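Local coordinates for protein beta-glucanase (Podospora anserina, PDB 4LE4) that probably hydrolyses beta-glucans as a glycoside hydrolase of family 131, and binds the glucose oligomer cellotriose, at residues Tyr96-Leu101 against Tyr230-Ser235; Trp205-Leu210 against Phe224-Val229; Trp145-Gln150 against Gly174-Trp179. All coordinates share one frame; numbering follows the deposited sequence.

Contact 1: residues Tyr96-Leu101 against Tyr230-Ser235; sequences YYHFSL and YIESGS
Tyr96, Tyr97 and His98 pair with Glu232, Ile231 and Tyr230 as adjacent antiparallel strands of a beta-sandwich, the architecture of the concanavalin clan. The pairing is a worked example of strand register bringing aromatic groups together. His98 and Tyr230 face each other in a hydrogen-bonded pair, and their rings form an offset stack with centroids 4.0 Å apart and planes tilted by just 9°. Tyr230 holds its CG between the backbone N and the carbonyl carbon (chi1 68°), a turn that brings the phenol over the imidazole. Its OH lies above the centre of the His98 ring, while His98 CB in return covers a face of the phenol. Beyond the strand end, Thr237 accepts from His98 NE2 through its carbonyl O and its hydroxyl is hydrogen-bonded to Glu232 OE1, and Arg8 adds a cation-pi contact to Tyr230. On the other face of the sheet, Tyr97 and Ile231 run side by side: Ile231 CG1 sits above the rim of the ring, and Ile231 CD1 approaches Tyr97 CE2 at 3.5 Å. The Tyr97 hydroxyl is hydrogen-bonded to Ile90 O. The straightest backbone bond runs from Tyr96 N to Glu232 O, 2.8 Å long with 176° at the hydrogen.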
ATOM      1  N   TYR A  96     -13.472  -3.979   2.013  1.00 13.11           N
ATOM      2  CA  TYR A  96     -12.849  -2.869   1.289  1.00 11.74           C
ATOM      3  C   TYR A  96     -11.485  -2.588   1.893  1.00 11.10           C
ATOM      4  O   TYR A  96     -11.375  -2.359   3.100  1.00 12.37           O
ATOM      5  CB  TYR A  96     -13.691  -1.607   1.413  1.00 13.28           C
ATOM      6  CG  TYR A  96     -15.074  -1.766   0.838  1.00 16.13           C
ATOM      7  CD1 TYR A  96     -15.311  -1.571  -0.526  1.00 16.76           C
ATOM      8  CD2 TYR A  96     -16.137  -2.099   1.655  1.00 17.95           C
ATOM      9  CE1 TYR A  96     -16.605  -1.703  -1.054  1.00 20.16           C
ATOM     10  CE2 TYR A  96     -17.417  -2.244   1.144  1.00 20.85           C
ATOM     11  CZ  TYR A  96     -17.643  -2.044  -0.201  1.00 20.74           C
ATOM     12  OH  TYR A  96     -18.926  -2.202  -0.682  1.00 28.08           O
ATOM     13  N   TYR A  97     -10.450  -2.585   1.055  1.00  8.72           N
ATOM     14  CA  TYR A  97      -9.086  -2.355   1.528  1.00  9.82           C
ATOM     15  C   TYR A  97      -8.653  -0.954   1.123  1.00  9.89           C
ATOM     16  O   TYR A  97      -8.471  -0.677  -0.055  1.00 10.09           O
ATOM     17  CB  TYR A  97      -8.134  -3.363   0.901  1.00  9.06           C
ATOM     18  CG  TYR A  97      -8.121  -4.698   1.573  1.00  8.08           C
ATOM     19  CD1 TYR A  97      -9.262  -5.498   1.580  1.00  9.12           C
ATOM     20  CD2 TYR A  97      -6.961  -5.179   2.181  1.00  6.90           C
ATOM     21  CE1 TYR A  97      -9.232  -6.758   2.182  1.00 10.01           C
ATOM     22  CE2 TYR A  97      -6.923  -6.429   2.784  1.00  7.61           C
ATOM     23  CZ  TYR A  97      -8.064  -7.216   2.776  1.00  9.46           C
ATOM     24  OH  TYR A  97      -8.005  -8.489   3.325  1.00 10.27           O
ATOM     25  N   HIS A  98      -8.483  -0.078   2.103  1.00  9.28           N
ATOM     26  CA  HIS A  98      -8.116   1.313   1.843  1.00  9.41           C
ATOM     27  C   HIS A  98      -6.640   1.654   2.039  1.00  7.89           C
ATOM     28  O   HIS A  98      -5.942   1.063   2.858  1.00  9.24           O
ATOM     29  CB  HIS A  98      -8.827   2.263   2.820  1.00  9.04           C
ATOM     30  CG  HIS A  98     -10.297   2.438   2.608  1.00  9.84           C
ATOM     31  ND1 HIS A  98     -11.243   1.594   3.157  1.00 13.26           N
ATOM     32  CD2 HIS A  98     -10.986   3.419   1.979  1.00  8.30           C
ATOM     33  CE1 HIS A  98     -12.452   2.046   2.868  1.00 10.74           C
ATOM     34  NE2 HIS A  98     -12.323   3.154   2.158  1.00 15.92           N
ATOM     35  N   PHE A  99      -6.189   2.652   1.291  1.00  9.26           N
ATOM     36  CA  PHE A  99      -4.840   3.210   1.455  1.00  9.08           C
ATOM     37  C   PHE A  99      -4.668   4.421   0.569  1.00  7.98           C
ATOM     38  O   PHE A  99      -5.335   4.548  -0.450  1.00  6.87           O
ATOM     39  CB  PHE A  99      -3.700   2.205   1.218  1.00  7.50           C
ATOM     40  CG  PHE A  99      -3.618   1.660  -0.201  1.00  9.57           C
ATOM     41  CD1 PHE A  99      -4.457   0.636  -0.593  1.00  8.11           C
ATOM     42  CD2 PHE A  99      -2.695   2.185  -1.134  1.00  7.22           C
ATOM     43  CE1 PHE A  99      -4.410   0.119  -1.890  1.00  7.98           C
ATOM     44  CE2 PHE A  99      -2.640   1.656  -2.467  1.00  9.65           C
ATOM     45  CZ  PHE A  99      -3.502   0.627  -2.826  1.00  5.83           C
ATOM     46  N   SER A 100      -3.794   5.336   0.985  1.00  6.92           N
ATOM     47  CA  SER A 100      -3.515   6.519   0.195  1.00  4.69           C
ATOM     48  C   SER A 100      -1.988   6.458   0.000  1.00  3.51           C
ATOM     49  O   SER A 100      -1.260   6.060   0.891  1.00  6.39           O
ATOM     50  CB  SER A 100      -3.964   7.790   0.928  1.00  6.60           C
ATOM     51  OG  SER A 100      -5.386   7.784   1.138  1.00  8.92           O
ATOM     52  N   LEU A 101      -1.540   6.826  -1.192  1.00  5.81           N
ATOM     53  CA  LEU A 101      -0.135   6.760  -1.577  1.00  6.98           C
ATOM     54  C   LEU A 101       0.319   8.015  -2.315  1.00  5.35           C
ATOM     55  O   LEU A 101      -0.430   8.562  -3.105  1.00  8.28           O
ATOM     56  CB  LEU A 101       0.022   5.555  -2.515  1.00  7.98           C
ATOM     57  CG  LEU A 101       1.393   5.278  -3.126  1.00  7.21           C
ATOM     58  CD1 LEU A 101       2.355   4.788  -2.052  1.00  9.72           C
ATOM     59  CD2 LEU A 101       1.199   4.191  -4.236  1.00  9.86           C
ATOM     60  N   TYR A 230      -6.594   1.192   6.086  1.00  8.36           N
ATOM     61  CA  TYR A 230      -7.528   0.486   6.977  1.00  9.38           C
ATOM     62  C   TYR A 230      -8.421  -0.441   6.153  1.00  9.98           C
ATOM     63  O   TYR A 230      -8.485  -0.352   4.922  1.00  8.71           O
ATOM     64  CB  TYR A 230      -8.370   1.476   7.824  1.00  9.05           C
ATOM     65  CG  TYR A 230      -9.381   2.328   7.068  1.00 11.78           C
ATOM     66  CD1 TYR A 230     -10.735   1.967   7.036  1.00 13.21           C
ATOM     67  CD2 TYR A 230      -8.996   3.506   6.406  1.00 11.52           C
ATOM     68  CE1 TYR A 230     -11.684   2.758   6.368  1.00 12.22           C
ATOM     69  CE2 TYR A 230      -9.940   4.299   5.734  1.00 12.90           C
ATOM     70  CZ  TYR A 230     -11.282   3.907   5.730  1.00 13.43           C
ATOM     71  OH  TYR A 230     -12.227   4.681   5.110  1.00 15.84           O
ATOM     72  N   ILE A 231      -9.084  -1.357   6.833  1.00 10.25           N
ATOM     73  CA  ILE A 231      -9.941  -2.327   6.166  1.00  9.83           C
ATOM     74  C   ILE A 231     -11.322  -2.264   6.798  1.00 11.69           C
ATOM     75  O   ILE A 231     -11.443  -2.301   8.019  1.00 12.43           O
ATOM     76  CB  ILE A 231      -9.391  -3.739   6.331  1.00 10.51           C
ATOM     77  CG1 ILE A 231      -8.017  -3.860   5.635  1.00 10.90           C
ATOM     78  CG2 ILE A 231     -10.386  -4.726   5.714  1.00 10.52           C
ATOM     79  CD1 ILE A 231      -7.203  -5.127   6.071  1.00  9.74           C
ATOM     80  N   GLU A 232     -12.358  -2.174   5.970  1.00 13.50           N
ATOM     81  CA  GLU A 232     -13.712  -2.076   6.503  1.00 15.88           C
ATOM     82  C   GLU A 232     -14.667  -3.020   5.763  1.00 17.03           C
ATOM     83  O   GLU A 232     -14.369  -3.504   4.665  1.00 14.50           O
ATOM     84  CB  GLU A 232     -14.180  -0.611   6.419  1.00 17.69           C
ATOM     85  CG  GLU A 232     -14.877  -0.247   5.162  1.00 21.75           C
ATOM     86  CD  GLU A 232     -15.139   1.244   4.984  1.00 20.07           C
ATOM     87  OE1 GLU A 232     -15.557   1.934   5.928  1.00 21.94           O
ATOM     88  OE2 GLU A 232     -14.946   1.722   3.858  1.00 18.47           O
ATOM     89  N   SER A 233     -15.804  -3.316   6.386  1.00 18.62           N
ATOM     90  CA  SER A 233     -16.775  -4.187   5.738  1.00 21.48           C
ATOM     91  C   SER A 233     -18.127  -3.524   5.792  1.00 24.05           C
ATOM     92  O   SER A 233     -18.295  -2.514   6.478  1.00 23.35           O
ATOM     93  CB  SER A 233     -16.869  -5.537   6.441  1.00 23.06           C
ATOM     94  OG  SER A 233     -17.255  -5.344   7.787  1.00 26.29           O
ATOM     95  N   GLY A 234     -19.078  -4.111   5.064  1.00 25.65           N
ATOM     96  CA  GLY A 234     -20.432  -3.600   5.016  1.00 29.45           C
ATOM     97  C   GLY A 234     -20.506  -2.103   4.800  1.00 31.79           C
ATOM     98  O   GLY A 234     -20.589  -1.342   5.762  1.00 36.70           O
ATOM     99  N   SER A 235     -20.463  -1.673   3.550  1.00 31.64           N
ATOM    100  CA  SER A 235     -20.551  -0.253   3.204  1.00 30.22           C
ATOM    101  C   SER A 235     -19.187   0.440   3.107  1.00 27.67           C
ATOM    102  O   SER A 235     -18.379   0.428   4.033  1.00 27.88           O
ATOM    103  CB  SER A 235     -21.450   0.485   4.200  1.00 32.64           C
ATOM    104  OG  SER A 235     -21.827   1.755   3.708  1.00 37.62           O
TER

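Contact 2: residues Trp205-Leu210 against Phe224-Val229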
ATOM      1  N   TRP A 205      -1.551  -9.343   3.280  1.00 10.22           N
ATOM      2  CA  TRP A 205      -1.668  -8.131   2.487  1.00  9.22           C
ATOM      3  C   TRP A 205      -0.416  -7.350   2.872  1.00  8.85           C
ATOM      4  O   TRP A 205      -0.212  -7.014   4.047  1.00  8.03           O
ATOM      5  CB  TRP A 205      -2.904  -7.323   2.842  1.00  8.41           C
ATOM      6  CG  TRP A 205      -3.043  -6.124   1.959  1.00  9.02           C
ATOM      7  CD1 TRP A 205      -2.779  -6.047   0.613  1.00  8.22           C
ATOM      8  CD2 TRP A 205      -3.500  -4.828   2.348  1.00  9.15           C
ATOM      9  NE1 TRP A 205      -3.050  -4.780   0.139  1.00  5.57           N
ATOM     10  CE2 TRP A 205      -3.489  -4.011   1.186  1.00  7.84           C
ATOM     11  CE3 TRP A 205      -3.923  -4.270   3.565  1.00 11.10           C
ATOM     12  CZ2 TRP A 205      -3.875  -2.681   1.207  1.00  7.80           C
ATOM     13  CZ3 TRP A 205      -4.317  -2.935   3.576  1.00  8.25           C
ATOM     14  CH2 TRP A 205      -4.289  -2.162   2.409  1.00  9.42           C
ATOM     15  N   HIS A 206       0.389  -7.029   1.873  1.00  9.87           N
ATOM     16  CA  HIS A 206       1.659  -6.355   2.095  1.00 11.05           C
ATOM     17  C   HIS A 206       1.556  -4.866   1.845  1.00 10.00           C
ATOM     18  O   HIS A 206       1.542  -4.416   0.712  1.00  9.07           O
ATOM     19  CB  HIS A 206       2.734  -6.970   1.192  1.00 10.16           C
ATOM     20  CG  HIS A 206       3.029  -8.402   1.502  1.00 13.43           C
ATOM     21  ND1 HIS A 206       4.284  -8.841   1.856  1.00 13.90           N
ATOM     22  CD2 HIS A 206       2.226  -9.495   1.523  1.00 15.66           C
ATOM     23  CE1 HIS A 206       4.245 -10.145   2.089  1.00 16.04           C
ATOM     24  NE2 HIS A 206       3.005 -10.564   1.895  1.00 16.26           N
ATOM     25  N   VAL A 207       1.451  -4.118   2.931  1.00  9.01           N
ATOM     26  CA  VAL A 207       1.352  -2.663   2.894  1.00  8.99           C
ATOM     27  C   VAL A 207       2.776  -2.194   2.822  1.00 10.41           C
ATOM     28  O   VAL A 207       3.518  -2.183   3.819  1.00 12.31           O
ATOM     29  CB  VAL A 207       0.693  -2.117   4.167  1.00  8.99           C
ATOM     30  CG1 VAL A 207       0.669  -0.559   4.149  1.00 10.96           C
ATOM     31  CG2 VAL A 207      -0.705  -2.690   4.265  1.00 10.42           C
ATOM     32  N   GLY A 208       3.159  -1.786   1.626  1.00  9.63           N
ATOM     33  CA  GLY A 208       4.527  -1.383   1.431  1.00  7.54           C
ATOM     34  C   GLY A 208       4.890  -1.583  -0.014  1.00  9.16           C
ATOM     35  O   GLY A 208       4.005  -1.645  -0.870  1.00 10.91           O
ATOM     36  N   VAL A 209       6.185  -1.734  -0.276  1.00  9.90           N
ATOM     37  CA  VAL A 209       6.709  -1.806  -1.630  1.00  9.17           C
ATOM     38  C   VAL A 209       7.780  -2.851  -1.850  1.00  9.92           C
ATOM     39  O   VAL A 209       8.656  -3.065  -1.024  1.00  9.18           O
ATOM     40  CB  VAL A 209       7.363  -0.437  -2.035  1.00 10.02           C
ATOM     41  CG1 VAL A 209       7.723  -0.451  -3.568  1.00 12.57           C
ATOM     42  CG2 VAL A 209       6.452   0.733  -1.696  1.00 13.07           C
ATOM     43  N   LEU A 210       7.703  -3.479  -3.017  1.00 10.24           N
ATOM     44  CA  LEU A 210       8.669  -4.472  -3.449  1.00 10.67           C
ATOM     45  C   LEU A 210       9.181  -3.921  -4.787  1.00  8.44           C
ATOM     46  O   LEU A 210       8.392  -3.481  -5.610  1.00 10.22           O
ATOM     47  CB  LEU A 210       7.976  -5.835  -3.635  1.00  9.72           C
ATOM     48  CG  LEU A 210       8.774  -7.077  -4.053  1.00 12.38           C
ATOM     49  CD1 LEU A 210       7.994  -8.337  -3.765  1.00 13.62           C
ATOM     50  CD2 LEU A 210       9.056  -6.984  -5.535  1.00 11.99           C
ATOM     51  N   PHE A 224       8.289   6.404  -0.358  1.00 10.94           N
ATOM     52  CA  PHE A 224       6.862   6.278  -0.681  1.00 11.80           C
ATOM     53  C   PHE A 224       6.100   6.754   0.553  1.00  9.24           C
ATOM     54  O   PHE A 224       6.421   6.358   1.653  1.00 12.61           O
ATOM     55  CB  PHE A 224       6.528   4.816  -0.974  1.00 11.12           C
ATOM     56  CG  PHE A 224       7.377   4.207  -2.071  1.00 11.53           C
ATOM     57  CD1 PHE A 224       8.674   3.794  -1.813  1.00 11.84           C
ATOM     58  CD2 PHE A 224       6.867   4.066  -3.361  1.00 13.74           C
ATOM     59  CE1 PHE A 224       9.475   3.240  -2.829  1.00 14.48           C
ATOM     60  CE2 PHE A 224       7.650   3.517  -4.386  1.00 13.64           C
ATOM     61  CZ  PHE A 224       8.942   3.107  -4.128  1.00 14.17           C
ATOM     62  N   TYR A 225       5.083   7.576   0.358  1.00  8.67           N
ATOM     63  CA  TYR A 225       4.319   8.157   1.463  1.00  8.43           C
ATOM     64  C   TYR A 225       2.964   7.507   1.529  1.00  9.62           C
ATOM     65  O   TYR A 225       2.315   7.343   0.511  1.00  8.05           O
ATOM     66  CB  TYR A 225       4.194   9.654   1.237  1.00  9.81           C
ATOM     67  CG  TYR A 225       5.569  10.274   1.228  1.00 10.70           C
ATOM     68  CD1 TYR A 225       6.131  10.767   2.401  1.00 13.28           C
ATOM     69  CD2 TYR A 225       6.344  10.285   0.062  1.00 11.83           C
ATOM     70  CE1 TYR A 225       7.447  11.261   2.429  1.00 14.91           C
ATOM     71  CE2 TYR A 225       7.651  10.772   0.069  1.00 11.75           C
ATOM     72  CZ  TYR A 225       8.203  11.265   1.263  1.00 14.88           C
ATOM     73  OH  TYR A 225       9.489  11.784   1.305  1.00 13.10           O
ATOM     74  N   TRP A 226       2.553   7.138   2.732  1.00  7.65           N
ATOM     75  CA  TRP A 226       1.291   6.409   2.916  1.00  6.88           C
ATOM     76  C   TRP A 226       0.460   6.969   4.053  1.00  8.35           C
ATOM     77  O   TRP A 226       1.027   7.402   5.061  1.00  8.98           O
ATOM     78  CB  TRP A 226       1.589   4.964   3.340  1.00  8.12           C
ATOM     79  CG  TRP A 226       2.372   4.145   2.382  1.00 10.45           C
ATOM     80  CD1 TRP A 226       3.709   4.285   2.050  1.00  5.88           C
ATOM     81  CD2 TRP A 226       1.879   3.056   1.625  1.00  9.13           C
ATOM     82  NE1 TRP A 226       4.059   3.342   1.124  1.00 10.31           N
ATOM     83  CE2 TRP A 226       2.960   2.566   0.843  1.00 11.03           C
ATOM     84  CE3 TRP A 226       0.624   2.436   1.521  1.00  9.26           C
ATOM     85  CZ2 TRP A 226       2.825   1.478  -0.032  1.00 10.27           C
ATOM     86  CZ3 TRP A 226       0.492   1.349   0.639  1.00 10.91           C
ATOM     87  CH2 TRP A 226       1.587   0.888  -0.118  1.00 10.85           C
ATOM     88  N   SER A 227      -0.868   6.919   3.917  1.00  9.55           N
ATOM     89  CA  SER A 227      -1.746   7.312   5.027  1.00  8.67           C
ATOM     90  C   SER A 227      -3.108   6.670   4.786  1.00  8.95           C
ATOM     91  O   SER A 227      -3.331   6.069   3.735  1.00  6.02           O
ATOM     92  CB  SER A 227      -1.876   8.839   5.163  1.00  5.48           C
ATOM     93  OG  SER A 227      -2.462   9.463   4.048  1.00  8.19           O
ATOM     94  N   GLY A 228      -3.987   6.742   5.784  1.00  7.16           N
ATOM     95  CA  GLY A 228      -5.319   6.207   5.600  1.00  8.79           C
ATOM     96  C   GLY A 228      -5.414   4.736   5.255  1.00  8.57           C
ATOM     97  O   GLY A 228      -6.297   4.346   4.519  1.00  9.00           O
ATOM     98  N   VAL A 229      -4.540   3.925   5.805  1.00  8.74           N
ATOM     99  CA  VAL A 229      -4.581   2.492   5.544  1.00  9.64           C
ATOM    100  C   VAL A 229      -5.525   1.818   6.554  1.00  9.63           C
ATOM    101  O   VAL A 229      -5.283   1.894   7.741  1.00 10.46           O
ATOM    102  CB  VAL A 229      -3.193   1.879   5.735  1.00  7.93           C
ATOM    103  CG1 VAL A 229      -3.254   0.353   5.453  1.00  9.63           C
ATOM    104  CG2 VAL A 229      -2.159   2.592   4.787  1.00  6.69           C
TER
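Val209 drives its CG2 methyl into the face of Phe224, 3.7 Å from the ring centroid and only 13° off the normal, a CH-pi contact in which the two side chains cross at about a right angle. The same methyl lies at the edge of the neighbouring indole, 4.1 Å from Trp226 CZ2, and is thus the bump in a hollow bounded by a phenyl face and an indole edge. With chi1 at -171°, Val209 swings CG1 opposite its backbone N and over the far end of the phenyl, at CZ. The principle illustrated is face-to-face packing of the two sheets of a sandwich. At Gly208 the chain turns a corner, and the six-membered part of Trp226 comes against its bare backbone, with Gly208 O 3.4 Å from Trp226 CZ2. On the next step Val207 splits its methyls: CG1 lies 4.0 Å from Trp226 CE3, and CG2 meets Val229 CG1 tip to tip. That Val229 methyl also reaches Trp205 CZ3 at 3.9 Å, filling the notch between Val207 and the Trp205 indole. With an alanine in place of Phe224, Val209 would probably lose the ring against its methyls, opening a gap beside Trp226. All touching residues are buried, the side-chain contacts are hydrocarbon against hydrocarbon, and the indole NH of Trp205 is satisfied by Ala118 O, so cohesion rests here largely on shape and dispersion.

Contact 3: residues Trp145-Gln150 against Gly174-Trp179; sequences WCVGGQ and GTVGFW
Trp145 opens the contact by lying against Phe178 across the gap between the two sheets of the sandwich. The short strand segments that carry them run almost exactly antiparallel (172°), yet their axes stay 9.0 Å apart, a spacing bridged by side chains. Trp145 keeps CG anti to the backbone N (chi1 173°), which lays the indole alongside Phe178, with its six-membered ring reaching Val176. Its five-membered ring and the phenyl of Phe178 form an offset stack, centroids 4.2 Å apart and planes inclined at 18°. The two side chains overlap head to tail, and each lays its CB on the other's ring: Phe178 CB is 3.4 Å from the centroid of the six-membered ring of Trp145, and Trp145 CB covers a face of the phenyl. At the far edge of the indole, Val176 O lies in its plane, 3.4 Å from Trp145 CH2, and Val176 CG2 packs 3.7 Å from Trp145 CZ2. The backbone of Cys146 is tied instead to its own sheet, with its carbonyl O hydrogen-bonded to Thr125 OG1. Val147 comes next and again faces the other strand. Its CG2 covers the indole face opposite Phe178 and touches Val176 CG1 at 3.5 Å, so that the indole is sandwiched between the Val147 methyl and Phe178, ring and CB. From Val147 the chain enters a type I' turn through Gly148 and Gly149, closed by the bond from Val147 N to Gln150 O, 3.0 Å, and its reciprocal; the positive phi angles of both glycines suit this hairpin. The indole NH has a weak hydrogen bond to Thr125 OG1, within its own sheet, so attraction between the two strands comes from stacking, CH-pi and methyl contacts, which depend on close fit.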
ATOM      1  N   TRP A 145      -3.215  -0.277 -11.621  1.00  7.69           N
ATOM      2  CA  TRP A 145      -3.922  -1.193 -10.739  1.00  8.22           C
ATOM      3  C   TRP A 145      -3.991  -2.479 -11.567  1.00  8.40           C
ATOM      4  O   TRP A 145      -4.480  -2.456 -12.690  1.00  8.71           O
ATOM      5  CB  TRP A 145      -5.336  -0.703 -10.447  1.00  8.93           C
ATOM      6  CG  TRP A 145      -6.119  -1.724  -9.676  1.00 10.96           C
ATOM      7  CD1 TRP A 145      -5.823  -2.241  -8.436  1.00 12.18           C
ATOM      8  CD2 TRP A 145      -7.335  -2.365 -10.101  1.00 10.85           C
ATOM      9  NE1 TRP A 145      -6.787  -3.159  -8.075  1.00 10.43           N
ATOM     10  CE2 TRP A 145      -7.721  -3.251  -9.072  1.00 11.58           C
ATOM     11  CE3 TRP A 145      -8.126  -2.273 -11.253  1.00 12.33           C
ATOM     12  CZ2 TRP A 145      -8.880  -4.051  -9.158  1.00 10.53           C
ATOM     13  CZ3 TRP A 145      -9.283  -3.073 -11.351  1.00 11.26           C
ATOM     14  CH2 TRP A 145      -9.641  -3.944 -10.303  1.00  9.65           C
ATOM     15  N   CYS A 146      -3.515  -3.582 -11.012  1.00  9.53           N
ATOM     16  CA  CYS A 146      -3.496  -4.866 -11.699  1.00 10.25           C
ATOM     17  C   CYS A 146      -4.357  -5.898 -10.968  1.00 10.51           C
ATOM     18  O   CYS A 146      -4.552  -5.818  -9.732  1.00  7.96           O
ATOM     19  CB  CYS A 146      -2.071  -5.411 -11.749  1.00 11.22           C
ATOM     20  SG  CYS A 146      -0.962  -4.290 -12.607  1.00 16.82           S
ATOM     21  N   VAL A 147      -4.859  -6.852 -11.753  1.00  9.81           N
ATOM     22  CA  VAL A 147      -5.649  -7.972 -11.242  1.00  9.46           C
ATOM     23  C   VAL A 147      -5.065  -9.187 -11.951  1.00 11.78           C
ATOM     24  O   VAL A 147      -5.043  -9.239 -13.184  1.00 10.95           O
ATOM     25  CB  VAL A 147      -7.163  -7.850 -11.586  1.00 11.34           C
ATOM     26  CG1 VAL A 147      -7.900  -9.084 -11.070  1.00 11.85           C
ATOM     27  CG2 VAL A 147      -7.731  -6.582 -10.969  1.00 13.53           C
ATOM     28  N   GLY A 148      -4.549 -10.131 -11.176  1.00 11.19           N
ATOM     29  CA  GLY A 148      -3.934 -11.304 -11.778  1.00 13.89           C
ATOM     30  C   GLY A 148      -2.758 -10.928 -12.661  1.00 13.98           C
ATOM     31  O   GLY A 148      -2.441 -11.617 -13.632  1.00 14.14           O
ATOM     32  N   GLY A 149      -2.118  -9.807 -12.349  1.00 13.55           N
ATOM     33  CA  GLY A 149      -0.977  -9.372 -13.142  1.00 13.70           C
ATOM     34  C   GLY A 149      -1.290  -8.509 -14.364  1.00 12.80           C
ATOM     35  O   GLY A 149      -0.394  -7.866 -14.928  1.00 14.10           O
ATOM     36  N   GLN A 150      -2.546  -8.477 -14.772  1.00 11.60           N
ATOM     37  CA  GLN A 150      -2.974  -7.701 -15.927  1.00 13.15           C
ATOM     38  C   GLN A 150      -3.428  -6.309 -15.532  1.00 13.57           C
ATOM     39  O   GLN A 150      -4.209  -6.145 -14.589  1.00 12.70           O
ATOM     40  CB  GLN A 150      -4.106  -8.429 -16.636  1.00 16.90           C
ATOM     41  CG  GLN A 150      -3.682  -9.777 -17.212  1.00 20.64           C
ATOM     42  CD  GLN A 150      -4.867 -10.551 -17.789  1.00 22.39           C
ATOM     43  OE1 GLN A 150      -5.880 -10.703 -17.135  1.00 23.82           O
ATOM     44  NE2 GLN A 150      -4.727 -11.045 -19.012  1.00 23.64           N
ATOM     45  N   GLY A 174     -14.938 -14.106  -5.674  1.00 19.05           N
ATOM     46  CA  GLY A 174     -13.660 -14.081  -6.368  1.00 18.54           C
ATOM     47  C   GLY A 174     -13.595 -12.932  -7.355  1.00 16.90           C
ATOM     48  O   GLY A 174     -13.294 -13.120  -8.540  1.00 16.80           O
ATOM     49  N   THR A 175     -13.902 -11.729  -6.882  1.00 15.71           N
ATOM     50  CA  THR A 175     -13.853 -10.548  -7.746  1.00 15.52           C
ATOM     51  C   THR A 175     -13.193  -9.390  -7.022  1.00 13.32           C
ATOM     52  O   THR A 175     -13.200  -9.334  -5.793  1.00 14.04           O
ATOM     53  CB  THR A 175     -15.264 -10.044  -8.186  1.00 15.61           C
ATOM     54  OG1 THR A 175     -16.016  -9.622  -7.042  1.00 16.04           O
ATOM     55  CG2 THR A 175     -16.020 -11.144  -8.923  1.00 21.36           C
ATOM     56  N   VAL A 176     -12.617  -8.463  -7.780  1.00 12.22           N
ATOM     57  CA  VAL A 176     -12.015  -7.282  -7.150  1.00 12.48           C
ATOM     58  C   VAL A 176     -12.328  -6.066  -8.003  1.00 12.52           C
ATOM     59  O   VAL A 176     -12.072  -6.061  -9.219  1.00 14.75           O
ATOM     60  CB  VAL A 176     -10.480  -7.425  -6.977  1.00 15.49           C
ATOM     61  CG1 VAL A 176      -9.835  -7.634  -8.320  1.00 18.52           C
ATOM     62  CG2 VAL A 176      -9.888  -6.164  -6.266  1.00 14.61           C
ATOM     63  N   GLY A 177     -12.880  -5.046  -7.351  1.00 10.63           N
ATOM     64  CA  GLY A 177     -13.242  -3.789  -7.996  1.00 10.60           C
ATOM     65  C   GLY A 177     -12.279  -2.707  -7.496  1.00 10.47           C
ATOM     66  O   GLY A 177     -11.640  -2.878  -6.459  1.00 10.75           O
ATOM     67  N   PHE A 178     -12.219  -1.592  -8.206  1.00  7.99           N
ATOM     68  CA  PHE A 178     -11.264  -0.547  -7.889  1.00  9.92           C
ATOM     69  C   PHE A 178     -11.915   0.812  -7.686  1.00  9.16           C
ATOM     70  O   PHE A 178     -12.569   1.328  -8.589  1.00 10.01           O
ATOM     71  CB  PHE A 178     -10.245  -0.494  -9.038  1.00  8.59           C
ATOM     72  CG  PHE A 178      -9.164   0.552  -8.867  1.00  9.92           C
ATOM     73  CD1 PHE A 178      -8.154   0.378  -7.929  1.00 12.00           C
ATOM     74  CD2 PHE A 178      -9.130   1.649  -9.710  1.00 11.20           C
ATOM     75  CE1 PHE A 178      -7.104   1.292  -7.849  1.00 10.38           C
ATOM     76  CE2 PHE A 178      -8.097   2.570  -9.648  1.00 11.73           C
ATOM     77  CZ  PHE A 178      -7.084   2.381  -8.713  1.00 10.94           C
ATOM     78  N   TRP A 179     -11.731   1.372  -6.493  1.00  9.44           N
ATOM     79  CA  TRP A 179     -12.249   2.701  -6.148  1.00 11.70           C
ATOM     80  C   TRP A 179     -11.014   3.601  -6.024  1.00 10.47           C
ATOM     81  O   TRP A 179      -9.967   3.159  -5.554  1.00  8.19           O
ATOM     82  CB  TRP A 179     -13.005   2.655  -4.828  1.00 10.91           C
ATOM     83  CG  TRP A 179     -14.267   1.881  -4.934  1.00 13.73           C
ATOM     84  CD1 TRP A 179     -14.401   0.524  -5.029  1.00 13.90           C
ATOM     85  CD2 TRP A 179     -15.597   2.422  -4.943  1.00 13.35           C
ATOM     86  NE1 TRP A 179     -15.744   0.183  -5.092  1.00 14.29           N
ATOM     87  CE2 TRP A 179     -16.493   1.330  -5.045  1.00 13.85           C
ATOM     88  CE3 TRP A 179     -16.111   3.731  -4.872  1.00 11.13           C
ATOM     89  CZ2 TRP A 179     -17.895   1.499  -5.075  1.00 15.47           C
ATOM     90  CZ3 TRP A 179     -17.499   3.906  -4.905  1.00 12.51           C
ATOM     91  CH2 TRP A 179     -18.375   2.793  -5.004  1.00 12.91           C
TER

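In the fold
The three contacts sample two ways in which a beta-sandwich coheres: contact 1 joins neighbouring strands within one sheet, whereas contacts 2 and 3 join the two sheets. Contacts 1 and 2 share strand 222-233; their centres lie 13 Å apart and they touch, Tyr97 CD2 coming within 3.5 Å of Trp205 CE3, and Ser100 N probably hydrogen-bonded to Ser227 O at 2.9 Å. Contact 3 stands apart, its centre about 15 Å from that of contact 1 and about 17 Å from that of contact 2. Along the chain, both cross-sheet contacts fall inside the loop closed by contact 1. Beside contact 2, His206 is hydrogen-bonded to Glu81 and Glu121, acidic residues that may belong to the active site.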